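Local coordinates for fructuronate-tagaturonate epimerase UxaE from Cohnella laeviribosi in complex with 1 glycerol (Cohnella laeviribosi, PDB 6IL9), which catalyses the interconversion of D-fructuronate and D-tagaturonate by epimerisation, on a TIM-barrel fold that carries a zinc ion, at residues A[39-44]-A[64-69]; A[5-10]-A[32-37]. One frame throughout, in Å; residues are numbered along the deposited sequence.

Interaction 1: residues A[39-44]-A[64-69]; sequences RKYLVA and LCELSH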
loop_
_atom_site.group_PDB
_atom_site.type_symbol
_atom_site.label_atom_id
_atom_site.label_comp_id
_atom_site.label_asym_id
_atom_site.label_seq_id
_atom_site.Cartn_x
_atom_site.Cartn_y
_atom_site.Cartn_z
ATOM N N ARG A 39 4.629 -20.248 -16.087
ATOM C CA ARG A 39 3.785 -19.118 -16.432
ATOM C C ARG A 39 2.316 -19.473 -16.236
ATOM O O ARG A 39 1.898 -20.599 -16.518
ATOM C CB ARG A 39 4.021 -18.679 -17.877
ATOM C CG ARG A 39 3.292 -17.400 -18.237
ATOM C CD ARG A 39 3.149 -17.263 -19.732
ATOM N NE ARG A 39 4.346 -16.691 -20.330
ATOM C CZ ARG A 39 4.593 -15.386 -20.402
ATOM N NH1 ARG A 39 3.720 -14.512 -19.911
ATOM N NH2 ARG A 39 5.715 -14.956 -20.966
ATOM N N LYS A 40 1.535 -18.507 -15.763
ATOM C CA LYS A 40 0.097 -18.675 -15.613
ATOM C C LYS A 40 -0.647 -18.338 -16.906
ATOM O O LYS A 40 -0.201 -17.513 -17.705
ATOM C CB LYS A 40 -0.420 -17.793 -14.475
ATOM C CG LYS A 40 0.141 -18.170 -13.105
ATOM C CD LYS A 40 -0.389 -17.243 -12.003
ATOM C CE LYS A 40 0.158 -17.651 -10.642
ATOM N NZ LYS A 40 -0.311 -16.745 -9.542
ATOM N N TYR A 41 -1.797 -18.990 -17.099
ATOM C CA TYR A 41 -2.663 -18.762 -18.255
ATOM C C TYR A 41 -4.126 -18.864 -17.851
ATOM O O TYR A 41 -4.475 -19.535 -16.880
ATOM C CB TYR A 41 -2.434 -19.787 -19.378
ATOM C CG TYR A 41 -1.045 -19.826 -19.958
ATOM C CD1 TYR A 41 -0.694 -19.004 -21.023
ATOM C CD2 TYR A 41 -0.094 -20.712 -19.465
ATOM C CE1 TYR A 41 0.586 -19.045 -21.566
ATOM C CE2 TYR A 41 1.176 -20.757 -19.990
ATOM C CZ TYR A 41 1.511 -19.931 -21.046
ATOM O OH TYR A 41 2.786 -19.990 -21.563
ATOM N N LEU A 42 -4.989 -18.206 -18.637
ATOM C CA LEU A 42 -6.419 -18.494 -18.652
ATOM C C LEU A 42 -6.702 -19.545 -19.716
ATOM O O LEU A 42 -6.093 -19.526 -20.789
ATOM C CB LEU A 42 -7.251 -17.249 -18.972
ATOM C CG LEU A 42 -7.275 -16.013 -18.093
ATOM C CD1 LEU A 42 -8.279 -15.020 -18.681
ATOM C CD2 LEU A 42 -7.641 -16.393 -16.670
ATOM N N VAL A 43 -7.633 -20.446 -19.417
ATOM C CA VAL A 43 -8.122 -21.447 -20.366
ATOM C C VAL A 43 -9.628 -21.281 -20.469
ATOM O O VAL A 43 -10.342 -21.451 -19.473
ATOM C CB VAL A 43 -7.766 -22.882 -19.939
ATOM C CG1 VAL A 43 -8.299 -23.885 -20.951
ATOM C CG2 VAL A 43 -6.264 -23.044 -19.767
ATOM N N ALA A 44 -10.112 -20.974 -21.670
ATOM C CA ALA A 44 -11.532 -20.783 -21.924
ATOM C C ALA A 44 -12.063 -21.904 -22.814
ATOM O O ALA A 44 -11.344 -22.431 -23.668
ATOM C CB ALA A 44 -11.784 -19.424 -22.579
ATOM N N LEU A 64 -6.234 -20.746 -25.072
ATOM C CA LEU A 64 -5.195 -20.514 -24.075
ATOM C C LEU A 64 -4.774 -19.050 -24.130
ATOM O O LEU A 64 -4.299 -18.578 -25.168
ATOM C CB LEU A 64 -3.996 -21.419 -24.337
ATOM C CG LEU A 64 -2.837 -21.311 -23.347
ATOM C CD1 LEU A 64 -3.268 -21.931 -22.032
ATOM C CD2 LEU A 64 -1.602 -22.009 -23.902
ATOM N N CYS A 65 -4.914 -18.340 -23.008
ATOM C CA CYS A 65 -4.772 -16.891 -22.985
ATOM C C CYS A 65 -3.737 -16.460 -21.963
ATOM O O CYS A 65 -3.715 -16.964 -20.835
ATOM C CB CYS A 65 -6.098 -16.194 -22.641
ATOM S SG CYS A 65 -7.533 -16.835 -23.520
ATOM N N GLU A 66 -2.907 -15.500 -22.357
ATOM C CA GLU A 66 -1.972 -14.877 -21.439
ATOM C C GLU A 66 -2.714 -13.967 -20.467
ATOM O O GLU A 66 -3.798 -13.458 -20.759
ATOM C CB GLU A 66 -0.939 -14.061 -22.212
ATOM C CG GLU A 66 -0.220 -14.858 -23.275
ATOM C CD GLU A 66 1.091 -15.408 -22.773
ATOM O OE1 GLU A 66 1.352 -15.294 -21.554
ATOM O OE2 GLU A 66 1.861 -15.941 -23.597
ATOM N N LEU A 67 -2.103 -13.745 -19.305
ATOM C CA LEU A 67 -2.673 -12.841 -18.304
ATOM C C LEU A 67 -2.363 -11.388 -18.668
ATOM O O LEU A 67 -1.667 -10.670 -17.954
ATOM C CB LEU A 67 -2.136 -13.183 -16.919
ATOM C CG LEU A 67 -2.968 -14.131 -16.056
ATOM C CD1 LEU A 67 -3.389 -15.375 -16.813
ATOM C CD2 LEU A 67 -2.237 -14.498 -14.776
ATOM N N SER A 68 -2.910 -10.957 -19.804
ATOM C CA SER A 68 -2.623 -9.642 -20.351
ATOM C C SER A 68 -3.572 -8.592 -19.777
ATOM O O SER A 68 -4.617 -8.898 -19.194
ATOM C CB SER A 68 -2.739 -9.659 -21.874
ATOM O OG SER A 68 -4.035 -10.093 -22.246
ATOM N N HIS A 69 -3.196 -7.329 -19.964
ATOM C CA HIS A 69 -4.082 -6.249 -19.554
ATOM C C HIS A 69 -5.409 -6.318 -20.301
ATOM O O HIS A 69 -6.478 -6.177 -19.702
ATOM C CB HIS A 69 -3.411 -4.892 -19.777
ATOM C CG HIS A 69 -4.308 -3.736 -19.469
ATOM N ND1 HIS A 69 -4.839 -3.527 -18.213
ATOM C CD2 HIS A 69 -4.808 -2.756 -20.259
ATOM C CE1 HIS A 69 -5.607 -2.452 -18.237
ATOM N NE2 HIS A 69 -5.612 -1.971 -19.468
HETATM O O HOH W 1 0.404 -15.166 -18.845
HETATM O O HOH W 2 3.590 -17.790 -23.323
#
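L42 and C65 form a hydrogen-bonded pair between two antiparallel strands. L42 N donates to C65 O over 2.8 Å, and C65 N returns a bond of the same length to L42 O. Their side chains share one face of the sheet, where L54 and F147 also pack. V43 and L64 lie on the other face, which helix 2-12 covers.

Y41 can be followed outward. Its CB touches L64 CD1 at 3.5 Å. CG also meets L64 CD1, and Y41 CD1 is near both C65 O and L64 CG. L64 CD2 lies over one ring face, toward its rim; C65 O sits at the ring edge. Y41 CE1 comes 3.8 Å from E66 OE1, with the carboxylate turned 50° from the ring. Y41 OH hydrogen-bonds to a water at 2.9 Å, and that water donates to E66 OE2. Replacing this tyrosine by alanine is likely to leave a gap beside L64 and the bridging water without its phenol partner.

A turn about the CB-CG bond of E66 (chi2 -95°) swings its carboxylate back toward R39. R39 NH1 makes a salt bridge to E66 OE1 at 3.0 Å. The two planes stand nearly perpendicular, 89° apart. A second water donates to K40 O and E66 OE1 and accepts from L67 N. L67 CD1 rests 3.7 Å from L42 N.

The chemistry is thus graded: backbone bonds and apolar packing inside, an ion pair and bridging waters at the exposed end. The arginine and the water at OE1 probably favour the ionised form of E66.

Interaction 2: residues A[5-10]-A[32-37]; sequences QSIIER and QMIKAE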
loop_
_atom_site.group_PDB
_atom_site.type_symbol
_atom_site.label_atom_id
_atom_site.label_comp_id
_atom_site.label_asym_id
_atom_site.label_seq_id
_atom_site.Cartn_x
_atom_site.Cartn_y
_atom_site.Cartn_z
ATOM N N GLN A 5 -0.576 -25.746 -28.178
ATOM C CA GLN A 5 -1.115 -27.085 -28.379
ATOM C C GLN A 5 -0.569 -28.066 -27.345
ATOM O O GLN A 5 -1.304 -28.926 -26.848
ATOM C CB GLN A 5 -0.796 -27.551 -29.800
ATOM C CG GLN A 5 -1.318 -28.926 -30.167
ATOM C CD GLN A 5 -1.164 -29.204 -31.656
ATOM O OE1 GLN A 5 -1.717 -28.484 -32.491
ATOM N NE2 GLN A 5 -0.392 -30.235 -31.995
ATOM N N SER A 6 0.719 -27.954 -27.008
ATOM C CA SER A 6 1.298 -28.839 -26.000
ATOM C C SER A 6 0.604 -28.654 -24.653
ATOM O O SER A 6 0.177 -29.627 -24.018
ATOM C CB SER A 6 2.802 -28.580 -25.883
ATOM O OG SER A 6 3.362 -29.242 -24.758
ATOM N N ILE A 7 0.465 -27.404 -24.215
ATOM C CA ILE A 7 -0.161 -27.123 -22.923
ATOM C C ILE A 7 -1.595 -27.639 -22.893
ATOM O O ILE A 7 -2.019 -28.294 -21.933
ATOM C CB ILE A 7 -0.100 -25.615 -22.626
ATOM C CG1 ILE A 7 1.351 -25.186 -22.428
ATOM C CG2 ILE A 7 -0.970 -25.265 -21.419
ATOM C CD1 ILE A 7 1.566 -23.689 -22.585
ATOM N N ILE A 8 -2.362 -27.347 -23.944
ATOM C CA ILE A 8 -3.765 -27.757 -23.985
ATOM C C ILE A 8 -3.884 -29.275 -23.938
ATOM O O ILE A 8 -4.742 -29.824 -23.236
ATOM C CB ILE A 8 -4.449 -27.164 -25.231
ATOM C CG1 ILE A 8 -4.590 -25.647 -25.086
ATOM C CG2 ILE A 8 -5.812 -27.805 -25.450
ATOM C CD1 ILE A 8 -4.827 -24.927 -26.398
ATOM N N GLU A 9 -3.014 -29.981 -24.666
ATOM C CA GLU A 9 -3.078 -31.440 -24.664
ATOM C C GLU A 9 -2.689 -32.005 -23.304
ATOM O O GLU A 9 -3.351 -32.918 -22.797
ATOM C CB GLU A 9 -2.189 -32.003 -25.779
ATOM C CG GLU A 9 -2.886 -31.973 -27.140
ATOM C CD GLU A 9 -1.944 -32.187 -28.318
ATOM O OE1 GLU A 9 -2.402 -32.048 -29.474
ATOM O OE2 GLU A 9 -0.751 -32.490 -28.091
ATOM N N ARG A 10 -1.645 -31.449 -22.675
ATOM C CA ARG A 10 -1.265 -31.917 -21.345
ATOM C C ARG A 10 -2.323 -31.577 -20.301
ATOM O O ARG A 10 -2.492 -32.318 -19.324
ATOM C CB ARG A 10 0.086 -31.328 -20.949
ATOM C CG ARG A 10 1.223 -31.947 -21.732
ATOM C CD ARG A 10 2.548 -31.360 -21.363
ATOM N NE ARG A 10 2.769 -30.047 -21.947
ATOM C CZ ARG A 10 3.076 -28.963 -21.241
ATOM N NH1 ARG A 10 3.181 -29.035 -19.923
ATOM N NH2 ARG A 10 3.292 -27.808 -21.856
ATOM N N GLN A 32 -10.911 -21.045 -16.550
ATOM C CA GLN A 32 -10.122 -21.386 -15.374
ATOM C C GLN A 32 -8.710 -20.870 -15.588
ATOM O O GLN A 32 -8.347 -20.450 -16.687
ATOM C CB GLN A 32 -10.110 -22.895 -15.122
ATOM C CG GLN A 32 -9.398 -23.690 -16.191
ATOM C CD GLN A 32 -9.589 -25.181 -16.008
ATOM O OE1 GLN A 32 -10.580 -25.626 -15.424
ATOM N NE2 GLN A 32 -8.636 -25.964 -16.491
ATOM N N MET A 33 -7.914 -20.896 -14.517
ATOM C CA MET A 33 -6.512 -20.504 -14.565
ATOM C C MET A 33 -5.629 -21.721 -14.320
ATOM O O MET A 33 -5.962 -22.595 -13.511
ATOM C CB MET A 33 -6.199 -19.422 -13.521
ATOM C CG MET A 33 -4.835 -18.775 -13.689
ATOM S SD MET A 33 -4.523 -17.375 -12.556
ATOM C CE MET A 33 -6.111 -16.506 -12.877
ATOM N N ILE A 34 -4.502 -21.772 -15.031
ATOM C CA ILE A 34 -3.556 -22.866 -14.944
ATOM C C ILE A 34 -2.158 -22.283 -14.818
ATOM O O ILE A 34 -1.938 -21.083 -14.988
ATOM C CB ILE A 34 -3.625 -23.798 -16.175
ATOM C CG1 ILE A 34 -3.195 -23.028 -17.427
ATOM C CG2 ILE A 34 -5.025 -24.369 -16.339
ATOM C CD1 ILE A 34 -2.890 -23.923 -18.630
ATOM N N LYS A 35 -1.199 -23.162 -14.546
ATOM C CA LYS A 35 0.203 -22.784 -14.609
ATOM C C LYS A 35 0.951 -23.847 -15.391
ATOM O O LYS A 35 0.839 -25.033 -15.074
ATOM C CB LYS A 35 0.811 -22.628 -13.217
ATOM C CG LYS A 35 2.240 -22.102 -13.268
ATOM C CD LYS A 35 2.724 -21.751 -11.883
ATOM C CE LYS A 35 4.124 -21.162 -11.910
ATOM N NZ LYS A 35 4.569 -20.950 -10.501
ATOM N N ALA A 36 1.689 -23.422 -16.420
ATOM C CA ALA A 36 2.493 -24.338 -17.225
ATOM C C ALA A 36 3.835 -23.703 -17.555
ATOM O O ALA A 36 3.886 -22.557 -18.004
ATOM C CB ALA A 36 1.766 -24.719 -18.518
ATOM N N GLU A 37 4.912 -24.462 -17.348
ATOM C CA GLU A 37 6.268 -24.016 -17.680
ATOM C C GLU A 37 6.577 -22.667 -17.038
ATOM O O GLU A 37 7.113 -21.760 -17.674
ATOM C CB GLU A 37 6.477 -23.954 -19.194
ATOM C CG GLU A 37 6.627 -25.313 -19.845
ATOM C CD GLU A 37 5.313 -26.045 -19.918
ATOM O OE1 GLU A 37 5.108 -26.980 -19.115
ATOM O OE2 GLU A 37 4.471 -25.662 -20.756
#
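The N-terminal helix 2-12 lies on one face of the five-stranded antiparallel sheet, and here I7 and R10 meet strand 29-36 and the residue after it. I7 points at the strand. Its CG2 reaches I34 CD1 at 3.6 Å, where the two side chains cross at a slant. Its CG1 rests 4.0 Å from A36 CB.

One turn further along the helix, the R10 chain bends at chi3 (-77°), which brings its guanidinium to E37. The two side chains come from opposite directions and form a two-pronged, end-on salt bridge. R10 NH2 donates to E37 OE2 over 2.7 Å, from above the carboxylate plane. R10 NH1 donates to E37 OE1 over 2.9 Å, on its syn side, with a more bent N-H...O angle of 137°. The groups are not coplanar; their planes are 55° apart.

S6 OG sits at the edge of the same guanidinium and accepts from R10 NE at 3.0 Å and from NH2. NH2 therefore serves two acceptors, and this grip restricts rotation of the group.

The ion pair lies beside an apolar layer. There I7 also touches Y41 of strand 39-45 and L64 of strand 62-66, so the helix spans three neighbouring strands.

In the fold
The two contacts meet through neighbouring strands of one sheet, their centres about 10 Å apart. Strand 29-36 runs antiparallel to strand 39-45. Probable hydrogen bonds join V43 N to Q32 O at 2.8 Å and Y41 O to I34 N at 2.9 Å. Interaction 1 adds strand 62-66 on the far side of strand 39-45, while interaction 2 sets helix 2-12 on the sheet. I7, I34, Y41, V43 and L64 together form the apolar layer beneath that helix. This sheet is separate from the eight-stranded barrel. Neither contact includes a zinc ligand: those are H161, D273 and H343. Interactions 1 and 2 lie about 26 and 33 Å from the centre of the chain, measured between centres.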